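Local coordinates for structural polyprotein, VP3 (Israeli acute paralysis virus, PDB 5CDD), which probably serves as a structural component of the viral capsid, one of the coat proteins cut from the structural polyprotein and assembled into pentamers, at residues B[93-98]-B[262-267]; B[134-139]-B[202-207]. One frame throughout, in Å; residues are numbered along the deposited sequence.

How the contacts relate
Contacts 1 and 2 share the sheet that joins strands 132-144 and 255-265, and their centres lie about 7 Å apart. Two backbone bonds probably tie them together, Glu265 O to Thr136 N and Trp263 O to Cys138 N, each at 2.8 Å. Contact 1 sets a loop against strand 255-265, whereas contact 2 adds strand 202-205 along the other edge of strand 132-144, and its segments both fall between those of contact 1 in sequence. Side chains add the Arg204-Glu265 salt bridge, a hydrogen bond from Thr136 OG1 to Asp266 OD2 and a weak one between Gly94 N and Tyr139 OH. No ligand is involved: the pair illustrates how a capsid jelly roll is built.

Contact 1. Residues B[93-98]-B[262-267]; sequences VGMPCY and KWAEDV
The Tyr98 ring lies beside the amino group of Lys262, with CE2 3.7 Å from NZ, and the two side chains run past one another, oppositely directed. Around the same ring, Lys66 makes a cation-pi contact, Trp87 meets it edge-to-face, and the hydroxyl is hydrogen-bonded to His67. Trp263, bearing the second flat group, leaves the strand on the side away from residues 93-98; at the indole edge, in the ring plane, NE1 gives a weak hydrogen bond to Glu265 OE2. In the jelly roll of picornavirus-like capsid proteins, this is where the loop between strands C and D, here residues 93-98, packs on strand I, residues 255-265.

Lys262 illustrates how a buried lysine can organise a loop. With CG anti to the backbone N (chi1 177°) and every later torsion also near 180°, the fully extended chain carries NZ away from the strand to the backbone of the loop. There it donates to Gly94 O at 2.8 Å, nearly along the C=O axis, and more weakly to Pro96 O at 3.2 Å. A salt bridge to Glu124, on the helix of residues 122-127, provides the third polar partner and probably helps to keep the amine charged in these buried surroundings. Two carbonyls of one loop thus converge on a single amino group, which holds the loop firmly at Gly94 and weakly at Pro96.

Toward and beyond the corner at Asp266 the contact becomes apolar. The Met95 side chain extends through its CG and bends at chi3 (112°), lying roughly perpendicular to Val267. It also touches Ala127 of the helix. Ala264 contributes its CB, 4.2 Å from Met95 SD, while Val267 presents CG1 to both end atoms of the methionine, at 3.7 Å from SD and 3.8 Å from CE.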
loop_
_atom_site.group_PDB
_atom_site.type_symbol
_atom_site.label_atom_id
_atom_site.label_comp_id
_atom_site.label_asym_id
_atom_site.label_seq_id
_atom_site.Cartn_x
_atom_site.Cartn_y
_atom_site.Cartn_z
ATOM N N VAL B 93 -54.667 15.337 -14.123
ATOM C CA VAL B 93 -53.744 14.974 -13.057
ATOM C C VAL B 93 -52.382 14.633 -13.648
ATOM O O VAL B 93 -52.239 13.636 -14.344
ATOM C CB VAL B 93 -54.264 13.763 -12.258
ATOM C CG1 VAL B 93 -53.246 13.353 -11.207
ATOM C CG2 VAL B 93 -55.585 14.112 -11.598
ATOM N N GLY B 94 -51.386 15.468 -13.375
ATOM C CA GLY B 94 -50.056 15.222 -13.902
ATOM C C GLY B 94 -49.108 16.358 -13.583
ATOM O O GLY B 94 -49.536 17.497 -13.386
ATOM N N MET B 95 -47.815 16.053 -13.538
ATOM C CA MET B 95 -46.805 17.055 -13.224
ATOM C C MET B 95 -46.606 18.082 -14.340
ATOM O O MET B 95 -46.396 19.263 -14.065
ATOM C CB MET B 95 -45.477 16.368 -12.891
ATOM C CG MET B 95 -44.555 17.200 -12.014
ATOM S SD MET B 95 -43.219 16.228 -11.288
ATOM C CE MET B 95 -41.794 16.908 -12.129
ATOM N N PRO B 96 -46.662 17.649 -15.615
ATOM C CA PRO B 96 -46.484 18.574 -16.742
ATOM C C PRO B 96 -47.576 19.644 -16.775
ATOM O O PRO B 96 -48.612 19.503 -16.123
ATOM C CB PRO B 96 -46.558 17.655 -17.959
ATOM C CG PRO B 96 -46.049 16.356 -17.435
ATOM C CD PRO B 96 -46.738 16.259 -16.101
ATOM N N CYS B 97 -47.350 20.707 -17.539
ATOM C CA CYS B 97 -48.334 21.778 -17.637
ATOM C C CYS B 97 -49.407 21.404 -18.658
ATOM O O CYS B 97 -49.106 20.802 -19.689
ATOM C CB CYS B 97 -47.657 23.088 -18.042
ATOM S SG CYS B 97 -48.646 24.546 -17.643
ATOM N N TYR B 98 -50.654 21.764 -18.371
ATOM C CA TYR B 98 -51.762 21.437 -19.261
ATOM C C TYR B 98 -52.512 22.654 -19.793
ATOM O O TYR B 98 -53.254 22.552 -20.772
ATOM C CB TYR B 98 -52.743 20.509 -18.541
ATOM C CG TYR B 98 -53.287 21.083 -17.253
ATOM C CD1 TYR B 98 -54.272 22.071 -17.265
ATOM C CD2 TYR B 98 -52.801 20.653 -16.018
ATOM C CE1 TYR B 98 -54.759 22.621 -16.080
ATOM C CE2 TYR B 98 -53.279 21.197 -14.827
ATOM C CZ TYR B 98 -54.257 22.179 -14.867
ATOM O OH TYR B 98 -54.730 22.720 -13.696
ATOM N N LYS B 262 -51.561 23.745 -6.898
ATOM C CA LYS B 262 -50.936 22.543 -7.436
ATOM C C LYS B 262 -49.455 22.425 -7.088
ATOM O O LYS B 262 -48.722 23.415 -7.085
ATOM C CB LYS B 262 -51.103 22.511 -8.959
ATOM C CG LYS B 262 -50.416 21.338 -9.641
ATOM C CD LYS B 262 -50.564 21.406 -11.154
ATOM C CE LYS B 262 -49.860 20.237 -11.828
ATOM N NZ LYS B 262 -50.041 20.237 -13.306
ATOM N N TRP B 263 -49.026 21.202 -6.793
ATOM C CA TRP B 263 -47.631 20.916 -6.472
ATOM C C TRP B 263 -47.452 19.398 -6.455
ATOM O O TRP B 263 -48.436 18.658 -6.471
ATOM C CB TRP B 263 -47.239 21.548 -5.127
ATOM C CG TRP B 263 -47.731 20.837 -3.903
ATOM C CD1 TRP B 263 -47.110 19.816 -3.241
ATOM C CD2 TRP B 263 -48.950 21.093 -3.192
ATOM N NE1 TRP B 263 -47.863 19.421 -2.161
ATOM C CE2 TRP B 263 -48.999 20.187 -2.108
ATOM C CE3 TRP B 263 -50.005 21.998 -3.366
ATOM C CZ2 TRP B 263 -50.064 20.160 -1.200
ATOM C CZ3 TRP B 263 -51.066 21.971 -2.461
ATOM C CH2 TRP B 263 -51.084 21.057 -1.394
ATOM N N ALA B 264 -46.206 18.934 -6.439
ATOM C CA ALA B 264 -45.941 17.498 -6.451
ATOM C C ALA B 264 -45.069 17.005 -5.303
ATOM O O ALA B 264 -44.340 17.775 -4.676
ATOM C CB ALA B 264 -45.306 17.108 -7.782
ATOM N N GLU B 265 -45.152 15.704 -5.037
ATOM C CA GLU B 265 -44.370 15.076 -3.979
ATOM C C GLU B 265 -43.909 13.711 -4.474
ATOM O O GLU B 265 -44.471 13.173 -5.426
ATOM C CB GLU B 265 -45.212 14.911 -2.717
ATOM C CG GLU B 265 -45.966 16.166 -2.320
ATOM C CD GLU B 265 -46.632 16.045 -0.965
ATOM O OE1 GLU B 265 -47.154 14.956 -0.650
ATOM O OE2 GLU B 265 -46.644 17.048 -0.218
ATOM N N ASP B 266 -42.890 13.153 -3.826
ATOM C CA ASP B 266 -42.345 11.858 -4.219
ATOM C C ASP B 266 -42.012 11.939 -5.705
ATOM O O ASP B 266 -42.332 11.038 -6.482
ATOM C CB ASP B 266 -43.370 10.752 -3.967
ATOM C CG ASP B 266 -43.834 10.709 -2.525
ATOM O OD1 ASP B 266 -42.968 10.653 -1.625
ATOM O OD2 ASP B 266 -45.066 10.733 -2.292
ATOM N N VAL B 267 -41.360 13.034 -6.082
ATOM C CA VAL B 267 -40.988 13.285 -7.464
ATOM C C VAL B 267 -39.717 12.583 -7.910
ATOM O O VAL B 267 -38.756 12.460 -7.153
ATOM C CB VAL B 267 -40.804 14.799 -7.715
ATOM C CG1 VAL B 267 -40.432 15.048 -9.166
ATOM C CG2 VAL B 267 -42.074 15.545 -7.356
#

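Contact 2. Residues B[134-139]-B[202-207]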
loop_
_atom_site.group_PDB
_atom_site.type_symbol
_atom_site.label_atom_id
_atom_site.label_comp_id
_atom_site.label_asym_id
_atom_site.label_seq_id
_atom_site.Cartn_x
_atom_site.Cartn_y
_atom_site.Cartn_z
ATOM N N ARG B 134 -42.674 10.952 -12.774
ATOM C CA ARG B 134 -43.392 10.031 -11.903
ATOM C C ARG B 134 -43.489 10.737 -10.558
ATOM O O ARG B 134 -42.469 11.104 -9.976
ATOM C CB ARG B 134 -42.614 8.724 -11.748
ATOM C CG ARG B 134 -43.300 7.705 -10.860
ATOM C CD ARG B 134 -42.379 6.545 -10.540
ATOM N NE ARG B 134 -43.023 5.572 -9.662
ATOM C CZ ARG B 134 -43.917 4.674 -10.063
ATOM N NH1 ARG B 134 -44.275 4.618 -11.337
ATOM N NH2 ARG B 134 -44.460 3.838 -9.190
ATOM N N ALA B 135 -44.707 10.943 -10.068
ATOM C CA ALA B 135 -44.875 11.627 -8.794
ATOM C C ALA B 135 -46.293 11.580 -8.248
ATOM O O ALA B 135 -47.228 11.143 -8.921
ATOM C CB ALA B 135 -44.427 13.079 -8.932
ATOM N N THR B 136 -46.433 12.030 -7.005
ATOM C CA THR B 136 -47.723 12.088 -6.337
ATOM C C THR B 136 -48.197 13.525 -6.487
ATOM O O THR B 136 -47.603 14.442 -5.922
ATOM C CB THR B 136 -47.595 11.750 -4.839
ATOM O OG1 THR B 136 -47.182 10.386 -4.689
ATOM C CG2 THR B 136 -48.922 11.953 -4.132
ATOM N N MET B 137 -49.256 13.722 -7.264
ATOM C CA MET B 137 -49.784 15.058 -7.490
ATOM C C MET B 137 -50.670 15.522 -6.347
ATOM O O MET B 137 -51.574 14.805 -5.916
ATOM C CB MET B 137 -50.563 15.097 -8.803
ATOM C CG MET B 137 -49.719 14.745 -10.016
ATOM S SD MET B 137 -48.152 15.645 -10.034
ATOM C CE MET B 137 -48.727 17.334 -10.203
ATOM N N CYS B 138 -50.404 16.728 -5.860
ATOM C CA CYS B 138 -51.173 17.288 -4.759
ATOM C C CYS B 138 -51.937 18.529 -5.193
ATOM O O CYS B 138 -51.410 19.384 -5.907
ATOM C CB CYS B 138 -50.247 17.629 -3.597
ATOM S SG CYS B 138 -49.335 16.207 -2.972
ATOM N N TYR B 139 -53.186 18.614 -4.749
ATOM C CA TYR B 139 -54.053 19.733 -5.087
ATOM C C TYR B 139 -54.806 20.205 -3.850
ATOM O O TYR B 139 -55.351 19.391 -3.105
ATOM C CB TYR B 139 -55.060 19.296 -6.157
ATOM C CG TYR B 139 -54.423 18.755 -7.418
ATOM C CD1 TYR B 139 -53.922 19.616 -8.392
ATOM C CD2 TYR B 139 -54.299 17.380 -7.627
ATOM C CE1 TYR B 139 -53.314 19.125 -9.545
ATOM C CE2 TYR B 139 -53.687 16.876 -8.779
ATOM C CZ TYR B 139 -53.198 17.757 -9.733
ATOM O OH TYR B 139 -52.585 17.274 -10.870
ATOM N N THR B 202 -56.962 19.086 0.926
ATOM C CA THR B 202 -55.788 18.809 0.120
ATOM C C THR B 202 -55.914 17.376 -0.377
ATOM O O THR B 202 -55.915 16.432 0.410
ATOM C CB THR B 202 -54.498 18.948 0.935
ATOM O OG1 THR B 202 -54.325 20.315 1.324
ATOM C CG2 THR B 202 -53.303 18.509 0.111
ATOM N N ILE B 203 -56.045 17.220 -1.687
ATOM C CA ILE B 203 -56.176 15.899 -2.275
ATOM C C ILE B 203 -54.845 15.460 -2.870
ATOM O O ILE B 203 -54.259 16.158 -3.696
ATOM C CB ILE B 203 -57.266 15.891 -3.367
ATOM C CG1 ILE B 203 -58.615 16.277 -2.748
ATOM C CG2 ILE B 203 -57.348 14.517 -4.013
ATOM C CD1 ILE B 203 -59.738 16.418 -3.743
ATOM N N ARG B 204 -54.372 14.299 -2.433
ATOM C CA ARG B 204 -53.108 13.752 -2.905
ATOM C C ARG B 204 -53.377 12.528 -3.768
ATOM O O ARG B 204 -53.960 11.544 -3.306
ATOM C CB ARG B 204 -52.232 13.365 -1.713
ATOM C CG ARG B 204 -52.000 14.504 -0.734
ATOM C CD ARG B 204 -51.154 14.087 0.466
ATOM N NE ARG B 204 -49.783 13.736 0.100
ATOM C CZ ARG B 204 -49.389 12.520 -0.263
ATOM N NH1 ARG B 204 -50.262 11.522 -0.311
ATOM N NH2 ARG B 204 -48.119 12.302 -0.583
ATOM N N VAL B 205 -52.950 12.589 -5.024
ATOM C CA VAL B 205 -53.155 11.480 -5.945
ATOM C C VAL B 205 -51.845 10.782 -6.309
ATOM O O VAL B 205 -51.052 11.298 -7.097
ATOM C CB VAL B 205 -53.840 11.961 -7.246
ATOM C CG1 VAL B 205 -54.195 10.767 -8.121
ATOM C CG2 VAL B 205 -55.083 12.767 -6.912
ATOM N N PRO B 206 -51.594 9.601 -5.722
ATOM C CA PRO B 206 -50.372 8.842 -6.003
ATOM C C PRO B 206 -50.274 8.489 -7.487
ATOM O O PRO B 206 -51.269 8.526 -8.209
ATOM C CB PRO B 206 -50.529 7.605 -5.127
ATOM C CG PRO B 206 -51.278 8.137 -3.948
ATOM C CD PRO B 206 -52.336 8.995 -4.602
ATOM N N PHE B 207 -49.075 8.142 -7.936
ATOM C CA PHE B 207 -48.868 7.796 -9.335
ATOM C C PHE B 207 -49.498 6.451 -9.679
ATOM O O PHE B 207 -49.125 5.419 -9.121
ATOM C CB PHE B 207 -47.370 7.746 -9.645
ATOM C CG PHE B 207 -47.056 7.618 -11.110
ATOM C CD1 PHE B 207 -47.131 8.725 -11.950
ATOM C CD2 PHE B 207 -46.683 6.392 -11.650
ATOM C CE1 PHE B 207 -46.835 8.612 -13.309
ATOM C CE2 PHE B 207 -46.384 6.269 -13.006
ATOM C CZ PHE B 207 -46.461 7.381 -13.835
#
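Arg204 leans across Cys138 and Thr136, and its course shows how an arginine can serve apolar neighbours along its chain and polar ones at its tip. CB leaves the strand on the same face of the sheet as the Cys138 side chain. CG, placed beside the backbone N by a chi1 of -55°, packs against Cys138 SG at 3.9 Å, and NE also lies near this sulfur. A bend at chi3, past CD, turns the guanidinium back over Thr136, whose CG2 sits over one of its faces, 3.7 Å from NH2. The tip then finds its polar partners elsewhere: NH2 forms a salt bridge with Glu265, and NH1 a hydrogen bond with Ser13 of a neighbouring subunit.

Beneath these side chains runs an antiparallel ladder, its strands 162° apart in direction. Met137 and Val205 form a hydrogen-bonded pair, in which Val205 N to Met137 O is nearly straight at 2.8 Å and the return bond, Met137 N to Val205 O, is bent at 3.0 Å. Cys138 faces Arg204 as the non-hydrogen-bonded pair, and Tyr139 with Ile203 closes the next hydrogen-bonded pair, Ile203 N lying 2.7 Å from Tyr139 O.

Past the end of strand 202-205, Phe207 turns its ring back to residues 134-135. Arg134 CG lies over one ring face in a CH-pi contact, 3.8 Å from the centroid of the Phe207 ring. The guanidinium plane is inclined 58° to the ring, so the two do not stack in parallel; its NH1 is hydrogen-bonded to Met212 O. Trp133 meets Phe207 edge-to-face.

Residues 202-204 also pair in parallel with a strand of the neighbouring subunit, carrying the sheet across the interface. Within the chain, strands 132-144 and 202-205 correspond to D and G, the neighbours in the BIDG sheet of the viral jelly roll.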